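G protein alpha subunit (Entamoeba histolytica, PDB 4FID) binds GDP and probably GTP, and probably acts as the nucleotide-switched alpha subunit of a heterotrimeric G protein in transmembrane signalling. Local coordinates at residues Lys18-Phe29 / Thr146-Val157. Residues are numbered along the deposited sequence; the frame is centred on the assembly and turned at random.
Sequences KSTIAKQLKILF and TKTTGIHEYDFV. With GDP (guanosine-5'-diphosphate), chain C.
Phe29 and Phe156 meet where helix 18-28 ends against edge strand 152-157, chiefly through their beta carbons, with Phe29 CB 3.5 Å from Phe156 CB. Their ring planes are tilted by 29° and displaced enough that little of one ring faces the other. Leu25 CD1 approaches Phe156 CZ at 4.4 Å, and Leu25 CD2 lies at the edge of the Phe29 ring, in its plane. One turn before Phe29, Lys26 crosses Tyr154 at about a right angle; with CG anti to the backbone N (chi1 -151°), its CG sits over one face of the phenol, offset toward the rim at CE1. The Tyr154 hydroxyl illustrates how a strand side chain can dock on a helix backbone: OH donates to Ala22 O at 2.7 Å, from above the carbonyl plane, while Lys26 N takes the opposite face in the ordinary helical bond. Further out, the extended Lys23 chain brings NZ to Thr146 OG1 in a weak hydrogen bond, 3.0 Å. At the phosphates, Ser19 N donates to GDP O3B at 3.0 Å, and Thr148 CG2 rests against Ser19 OG. Ser19 and Thr148 are both predicted magnesium ligands, consistent with the P-loop helix facing the first switch region in the Ras-like domain of G-alpha proteins.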
ATOM      1  N   LYS A  18       1.504   4.002   0.359  1.00 26.47           N
ATOM      2  CA  LYS A  18       2.487   4.954   0.895  1.00 23.74           C
ATOM      3  C   LYS A  18       2.337   5.141   2.400  1.00 31.23           C
ATOM      4  O   LYS A  18       3.320   5.400   3.115  1.00 35.77           O
ATOM      5  CB  LYS A  18       2.443   6.285   0.136  1.00 21.19           C
ATOM      6  CG  LYS A  18       1.840   7.451   0.862  1.00 25.52           C
ATOM      7  CD  LYS A  18       1.648   8.644  -0.109  1.00 33.98           C
ATOM      8  CE  LYS A  18       0.233   9.210  -0.033  1.00 35.11           C
ATOM      9  NZ  LYS A  18      -0.354   9.014   1.340  1.00 43.72           N
ATOM     10  N   SER A  19       1.109   4.982   2.885  1.00 36.63           N
ATOM     11  CA  SER A  19       0.829   5.076   4.322  1.00 40.72           C
ATOM     12  C   SER A  19       1.395   3.859   5.062  1.00 34.24           C
ATOM     13  O   SER A  19       1.857   3.962   6.191  1.00 33.67           O
ATOM     14  CB  SER A  19      -0.675   5.258   4.570  1.00 48.61           C
ATOM     15  OG  SER A  19      -1.172   4.340   5.529  1.00 55.30           O
ATOM     16  N   THR A  20       1.396   2.708   4.401  1.00 30.35           N
ATOM     17  CA  THR A  20       2.022   1.526   4.966  1.00 25.11           C
ATOM     18  C   THR A  20       3.541   1.684   5.052  1.00 31.18           C
ATOM     19  O   THR A  20       4.178   1.253   6.010  1.00 28.77           O
ATOM     20  CB  THR A  20       1.736   0.312   4.115  1.00 20.33           C
ATOM     21  OG1 THR A  20       0.314   0.145   3.982  1.00 23.81           O
ATOM     22  CG2 THR A  20       2.379  -0.928   4.766  1.00 14.33           C
ATOM     23  N   ILE A  21       4.127   2.309   4.043  1.00 32.07           N
ATOM     24  CA  ILE A  21       5.545   2.596   4.110  1.00 36.89           C
ATOM     25  C   ILE A  21       5.870   3.482   5.328  1.00 37.17           C
ATOM     26  O   ILE A  21       6.857   3.256   6.015  1.00 40.32           O
ATOM     27  CB  ILE A  21       6.006   3.308   2.838  1.00 37.03           C
ATOM     28  CG1 ILE A  21       5.685   2.459   1.602  1.00 34.76           C
ATOM     29  CG2 ILE A  21       7.480   3.680   2.951  1.00 30.11           C
ATOM     30  CD1 ILE A  21       6.551   1.246   1.461  1.00 36.97           C
ATOM     31  N   ALA A  22       5.043   4.496   5.575  1.00 31.06           N
ATOM     32  CA  ALA A  22       5.275   5.436   6.667  1.00 35.61           C
ATOM     33  C   ALA A  22       5.163   4.795   8.056  1.00 36.40           C
ATOM     34  O   ALA A  22       5.939   5.112   8.961  1.00 35.52           O
ATOM     35  CB  ALA A  22       4.332   6.622   6.551  1.00 37.09           C
ATOM     36  N   LYS A  23       4.191   3.912   8.233  1.00 37.64           N
ATOM     37  CA  LYS A  23       4.082   3.173   9.487  1.00 43.47           C
ATOM     38  C   LYS A  23       5.279   2.235   9.650  1.00 39.80           C
ATOM     39  O   LYS A  23       5.803   2.042  10.742  1.00 43.33           O
ATOM     40  CB  LYS A  23       2.780   2.374   9.534  1.00 45.18           C
ATOM     41  CG  LYS A  23       1.583   3.179   9.967  1.00 43.66           C
ATOM     42  CD  LYS A  23       0.308   2.421   9.710  1.00 44.60           C
ATOM     43  CE  LYS A  23      -0.899   3.340   9.839  1.00 55.07           C
ATOM     44  NZ  LYS A  23      -2.012   2.896   8.948  1.00 59.43           N
ATOM     45  N   GLN A  24       5.715   1.672   8.541  1.00 32.70           N
ATOM     46  CA  GLN A  24       6.810   0.728   8.554  1.00 38.64           C
ATOM     47  C   GLN A  24       8.111   1.384   9.000  1.00 42.77           C
ATOM     48  O   GLN A  24       8.927   0.760   9.676  1.00 47.81           O
ATOM     49  CB  GLN A  24       6.970   0.102   7.168  1.00 37.39           C
ATOM     50  CG  GLN A  24       7.768  -1.165   7.165  1.00 40.43           C
ATOM     51  CD  GLN A  24       7.077  -2.300   7.886  1.00 40.45           C
ATOM     52  OE1 GLN A  24       6.307  -3.058   7.288  1.00 36.36           O
ATOM     53  NE2 GLN A  24       7.366  -2.442   9.179  1.00 43.20           N
ATOM     54  N   LEU A  25       8.301   2.647   8.631  1.00 42.37           N
ATOM     55  CA  LEU A  25       9.526   3.367   8.986  1.00 40.20           C
ATOM     56  C   LEU A  25       9.453   3.829  10.424  1.00 41.71           C
ATOM     57  O   LEU A  25      10.481   3.910  11.101  1.00 42.76           O
ATOM     58  CB  LEU A  25       9.750   4.575   8.067  1.00 40.23           C
ATOM     59  CG  LEU A  25      10.053   4.263   6.598  1.00 37.32           C
ATOM     60  CD1 LEU A  25       9.976   5.521   5.750  1.00 36.66           C
ATOM     61  CD2 LEU A  25      11.413   3.598   6.475  1.00 33.69           C
ATOM     62  N   LYS A  26       8.245   4.148  10.891  1.00 39.39           N
ATOM     63  CA  LYS A  26       8.090   4.461  12.308  1.00 44.01           C
ATOM     64  C   LYS A  26       8.390   3.218  13.148  1.00 44.63           C
ATOM     65  O   LYS A  26       9.025   3.337  14.198  1.00 43.50           O
ATOM     66  CB  LYS A  26       6.709   5.029  12.651  1.00 44.24           C
ATOM     67  CG  LYS A  26       6.733   5.968  13.850  1.00 50.17           C
ATOM     68  CD  LYS A  26       5.334   6.279  14.399  1.00 55.51           C
ATOM     69  CE  LYS A  26       5.413   7.201  15.634  1.00 57.33           C
ATOM     70  NZ  LYS A  26       4.150   7.321  16.419  1.00 51.08           N
ATOM     71  N   ILE A  27       7.952   2.039  12.689  1.00 36.52           N
ATOM     72  CA  ILE A  27       8.255   0.805  13.416  1.00 40.93           C
ATOM     73  C   ILE A  27       9.765   0.539  13.411  1.00 43.29           C
ATOM     74  O   ILE A  27      10.349   0.214  14.440  1.00 40.47           O
ATOM     75  CB  ILE A  27       7.558  -0.482  12.858  1.00 34.02           C
ATOM     76  CG1 ILE A  27       6.026  -0.400  12.866  1.00 30.07           C
ATOM     77  CG2 ILE A  27       7.969  -1.660  13.689  1.00 30.77           C
ATOM     78  CD1 ILE A  27       5.493   0.059  14.156  1.00 43.39           C
ATOM     79  N   LEU A  28      10.387   0.680  12.243  1.00 44.32           N
ATOM     80  CA  LEU A  28      11.789   0.297  12.067  1.00 40.66           C
ATOM     81  C   LEU A  28      12.774   1.283  12.662  1.00 44.43           C
ATOM     82  O   LEU A  28      13.833   0.891  13.131  1.00 47.43           O
ATOM     83  CB  LEU A  28      12.122   0.120  10.583  1.00 35.08           C
ATOM     84  CG  LEU A  28      11.406  -1.012   9.850  1.00 34.28           C
ATOM     85  CD1 LEU A  28      11.584  -0.905   8.329  1.00 32.57           C
ATOM     86  CD2 LEU A  28      11.907  -2.335  10.373  1.00 29.22           C
ATOM     87  N   PHE A  29      12.448   2.569  12.619  1.00 45.62           N
ATOM     88  CA  PHE A  29      13.415   3.571  13.027  1.00 49.23           C
ATOM     89  C   PHE A  29      12.861   4.543  14.061  1.00 58.83           C
ATOM     90  O   PHE A  29      13.622   5.115  14.835  1.00 65.61           O
ATOM     91  CB  PHE A  29      13.945   4.335  11.814  1.00 49.82           C
ATOM     92  CG  PHE A  29      14.555   3.455  10.738  1.00 48.88           C
ATOM     93  CD1 PHE A  29      15.782   2.837  10.933  1.00 47.56           C
ATOM     94  CD2 PHE A  29      13.920   3.287   9.515  1.00 42.36           C
ATOM     95  CE1 PHE A  29      16.349   2.049   9.939  1.00 44.77           C
ATOM     96  CE2 PHE A  29      14.479   2.513   8.527  1.00 42.28           C
ATOM     97  CZ  PHE A  29      15.697   1.885   8.739  1.00 43.80           C
ATOM     98  N   THR A 146      -6.402   1.780   6.311  1.00 87.63           N
ATOM     99  CA  THR A 146      -6.898   3.042   6.871  1.00100.47           C
ATOM    100  C   THR A 146      -6.816   4.165   5.845  1.00104.93           C
ATOM    101  O   THR A 146      -5.964   4.142   4.956  1.00105.68           O
ATOM    102  CB  THR A 146      -6.142   3.490   8.150  1.00 99.16           C
ATOM    103  OG1 THR A 146      -4.730   3.462   7.910  1.00102.97           O
ATOM    104  CG2 THR A 146      -6.483   2.596   9.325  1.00 96.99           C
ATOM    105  N   LYS A 147      -7.712   5.141   5.980  1.00107.70           N
ATOM    106  CA  LYS A 147      -7.688   6.335   5.145  1.00107.60           C
ATOM    107  C   LYS A 147      -6.921   7.452   5.836  1.00107.54           C
ATOM    108  O   LYS A 147      -7.434   8.065   6.770  1.00109.18           O
ATOM    109  CB  LYS A 147      -9.110   6.822   4.880  1.00110.11           C
ATOM    110  CG  LYS A 147      -9.989   5.845   4.139  1.00111.98           C
ATOM    111  CD  LYS A 147     -11.410   6.376   4.056  1.00117.36           C
ATOM    112  CE  LYS A 147     -12.349   5.367   3.419  1.00118.13           C
ATOM    113  NZ  LYS A 147     -13.769   5.798   3.538  1.00119.94           N
ATOM    114  N   THR A 148      -5.698   7.728   5.392  1.00104.73           N
ATOM    115  CA  THR A 148      -4.959   8.845   5.971  1.00104.65           C
ATOM    116  C   THR A 148      -5.286  10.149   5.242  1.00100.25           C
ATOM    117  O   THR A 148      -4.620  10.512   4.270  1.00 91.99           O
ATOM    118  CB  THR A 148      -3.412   8.599   6.044  1.00104.57           C
ATOM    119  OG1 THR A 148      -2.803   8.796   4.761  1.00101.28           O
ATOM    120  CG2 THR A 148      -3.103   7.195   6.567  1.00102.14           C
ATOM    121  N   THR A 149      -6.338  10.833   5.693  1.00102.75           N
ATOM    122  CA  THR A 149      -6.596  12.186   5.218  1.00101.02           C
ATOM    123  C   THR A 149      -5.358  12.947   5.637  1.00 93.41           C
ATOM    124  O   THR A 149      -4.906  12.843   6.780  1.00 91.05           O
ATOM    125  CB  THR A 149      -7.882  12.799   5.792  1.00106.62           C
ATOM    126  OG1 THR A 149      -7.761  12.944   7.213  1.00109.24           O
ATOM    127  CG2 THR A 149      -9.081  11.914   5.459  1.00106.67           C
ATOM    128  N   GLY A 150      -4.810  13.703   4.700  1.00 89.73           N
ATOM    129  CA  GLY A 150      -3.369  13.768   4.594  1.00 85.42           C
ATOM    130  C   GLY A 150      -2.510  14.901   5.084  1.00 78.38           C
ATOM    131  O   GLY A 150      -2.328  15.903   4.398  1.00 83.69           O
ATOM    132  N   ILE A 151      -1.942  14.714   6.264  1.00 66.43           N
ATOM    133  CA  ILE A 151      -0.696  15.387   6.585  1.00 60.01           C
ATOM    134  C   ILE A 151      -0.099  14.813   7.862  1.00 52.70           C
ATOM    135  O   ILE A 151      -0.489  15.166   8.961  1.00 56.31           O
ATOM    136  CB  ILE A 151      -0.819  16.930   6.601  1.00 68.75           C
ATOM    137  CG1 ILE A 151       0.559  17.552   6.401  1.00 69.66           C
ATOM    138  CG2 ILE A 151      -1.509  17.443   7.872  1.00 76.87           C
ATOM    139  CD1 ILE A 151       1.221  17.090   5.141  1.00 68.93           C
ATOM    140  N   HIS A 152       0.840  13.894   7.698  1.00 49.90           N
ATOM    141  CA  HIS A 152       1.458  13.231   8.836  1.00 54.70           C
ATOM    142  C   HIS A 152       2.951  13.487   8.842  1.00 52.30           C
ATOM    143  O   HIS A 152       3.628  13.272   7.836  1.00 52.78           O
ATOM    144  CB  HIS A 152       1.206  11.726   8.778  1.00 64.26           C
ATOM    145  CG  HIS A 152      -0.236  11.346   8.893  1.00 73.59           C
ATOM    146  ND1 HIS A 152      -0.802  10.926  10.077  1.00 79.68           N
ATOM    147  CD2 HIS A 152      -1.229  11.319   7.972  1.00 77.55           C
ATOM    148  CE1 HIS A 152      -2.080  10.657   9.881  1.00 82.54           C
ATOM    149  NE2 HIS A 152      -2.366  10.888   8.613  1.00 81.14           N
ATOM    150  N   GLU A 153       3.463  13.947   9.976  1.00 55.02           N
ATOM    151  CA  GLU A 153       4.888  14.196  10.130  1.00 48.92           C
ATOM    152  C   GLU A 153       5.432  13.267  11.184  1.00 54.88           C
ATOM    153  O   GLU A 153       4.715  12.891  12.107  1.00 60.56           O
ATOM    154  CB  GLU A 153       5.141  15.648  10.556  1.00 44.99           C
ATOM    155  CG  GLU A 153       4.643  16.681   9.552  1.00 49.69           C
ATOM    156  CD  GLU A 153       5.161  18.096   9.818  1.00 56.17           C
ATOM    157  OE1 GLU A 153       4.385  18.922  10.335  1.00 63.41           O
ATOM    158  OE2 GLU A 153       6.330  18.394   9.489  1.00 53.60           O
ATOM    159  N   TYR A 154       6.686  12.869  11.031  1.00 56.03           N
ATOM    160  CA  TYR A 154       7.461  12.389  12.174  1.00 64.57           C
ATOM    161  C   TYR A 154       8.944  12.233  11.915  1.00 61.90           C
ATOM    162  O   TYR A 154       9.413  12.330  10.783  1.00 55.53           O
ATOM    163  CB  TYR A 154       6.894  11.132  12.845  1.00 74.15           C
ATOM    164  CG  TYR A 154       6.255  10.107  11.942  1.00 86.29           C
ATOM    165  CD1 TYR A 154       7.023   9.234  11.184  1.00 87.59           C
ATOM    166  CD2 TYR A 154       4.869   9.975  11.899  1.00 93.24           C
ATOM    167  CE1 TYR A 154       6.422   8.281  10.383  1.00 90.57           C
ATOM    168  CE2 TYR A 154       4.263   9.032  11.105  1.00 93.21           C
ATOM    169  CZ  TYR A 154       5.036   8.191  10.352  1.00 95.21           C
ATOM    170  OH  TYR A 154       4.402   7.262   9.568  1.00100.63           O
ATOM    171  N   ASP A 155       9.674  12.016  13.001  1.00 65.87           N
ATOM    172  CA  ASP A 155      11.114  11.890  12.948  1.00 62.67           C
ATOM    173  C   ASP A 155      11.521  10.469  13.286  1.00 60.62           C
ATOM    174  O   ASP A 155      10.901   9.821  14.129  1.00 54.62           O
ATOM    175  CB  ASP A 155      11.756  12.865  13.932  1.00 62.07           C
ATOM    176  CG  ASP A 155      11.239  14.272  13.763  1.00 66.47           C
ATOM    177  OD1 ASP A 155      11.656  14.970  12.808  1.00 69.15           O
ATOM    178  OD2 ASP A 155      10.391  14.675  14.573  1.00 70.11           O
ATOM    179  N   PHE A 156      12.545   9.988  12.592  1.00 62.46           N
ATOM    180  CA  PHE A 156      13.247   8.779  12.984  1.00 65.64           C
ATOM    181  C   PHE A 156      14.758   9.017  12.885  1.00 69.94           C
ATOM    182  O   PHE A 156      15.203  10.133  12.597  1.00 64.43           O
ATOM    183  CB  PHE A 156      12.802   7.576  12.146  1.00 59.83           C
ATOM    184  CG  PHE A 156      12.721   7.851  10.677  1.00 59.68           C
ATOM    185  CD1 PHE A 156      11.637   8.521  10.142  1.00 61.88           C
ATOM    186  CD2 PHE A 156      13.723   7.425   9.822  1.00 59.99           C
ATOM    187  CE1 PHE A 156      11.566   8.778   8.777  1.00 59.09           C
ATOM    188  CE2 PHE A 156      13.654   7.675   8.457  1.00 53.43           C
ATOM    189  CZ  PHE A 156      12.576   8.350   7.936  1.00 49.90           C
ATOM    190  N   VAL A 157      15.535   7.975  13.167  1.00 72.60           N
ATOM    191  CA  VAL A 157      16.984   8.008  13.018  1.00 66.47           C
ATOM    192  C   VAL A 157      17.362   6.754  12.250  1.00 62.30           C
ATOM    193  O   VAL A 157      16.744   5.714  12.429  1.00 64.70           O
ATOM    194  CB  VAL A 157      17.709   7.999  14.390  1.00 57.66           C
ATOM    195  CG1 VAL A 157      19.155   7.559  14.231  1.00 61.54           C
ATOM    196  CG2 VAL A 157      17.646   9.368  15.057  1.00 54.33           C
TER
HETATM  197  PB  GDP C 401      -2.389   5.279   1.161  1.00 69.21           P
HETATM  198  O1B GDP C 401      -2.820   5.752   2.527  1.00 71.41           O
HETATM  199  O2B GDP C 401      -3.371   5.784   0.130  1.00 70.95           O
HETATM  200  O3B GDP C 401      -1.021   5.856   0.893  1.00 69.23           O
HETATM  201  O3A GDP C 401      -2.335   3.655   1.054  1.00 69.85           O
HETATM  202  PA  GDP C 401      -2.359   2.641   2.328  1.00 98.76           P
HETATM  203  O1A GDP C 401      -1.016   2.592   3.027  1.00 84.66           O
HETATM  204  O2A GDP C 401      -3.452   3.014   3.314  1.00103.93           O
HETATM  205  O5' GDP C 401      -2.723   1.207   1.670  1.00 81.22           O
HETATM  206  C5' GDP C 401      -3.882   0.490   2.107  1.00 81.05           C
HETATM  207  C4' GDP C 401      -3.698  -1.034   2.041  1.00 79.49           C
HETATM  208  O4' GDP C 401      -2.647  -1.425   1.146  1.00 74.85           O
HETATM  209  C3' GDP C 401      -3.382  -1.648   3.405  1.00 74.05           C
HETATM  210  O3' GDP C 401      -4.355  -2.666   3.715  1.00 69.13           O
HETATM  211  C2' GDP C 401      -1.982  -2.229   3.260  1.00 66.45           C
HETATM  212  O2' GDP C 401      -1.815  -3.415   4.058  1.00 55.38           O
HETATM  213  C1' GDP C 401      -1.876  -2.468   1.750  1.00 67.15           C
HETATM  214  N9  GDP C 401      -0.467  -2.492   1.257  1.00 59.96           N
HETATM  215  C8  GDP C 401       0.400  -1.461   1.150  1.00 48.31           C
HETATM  216  N7  GDP C 401       1.598  -1.874   0.650  1.00 41.40           N
HETATM  217  C5  GDP C 401       1.508  -3.197   0.423  1.00 49.83           C
HETATM  218  C6  GDP C 401       2.396  -4.273  -0.089  1.00 54.30           C
HETATM  219  O6  GDP C 401       3.562  -4.030  -0.451  1.00 52.59           O
HETATM  220  N1  GDP C 401       1.919  -5.521  -0.152  1.00 61.17           N
HETATM  221  C2  GDP C 401       0.659  -5.823   0.218  1.00 63.65           C
HETATM  222  N2  GDP C 401       0.243  -7.105   0.112  1.00 66.45           N
HETATM  223  N3  GDP C 401      -0.214  -4.898   0.695  1.00 60.44           N
HETATM  224  C4  GDP C 401       0.147  -3.597   0.818  1.00 58.43           C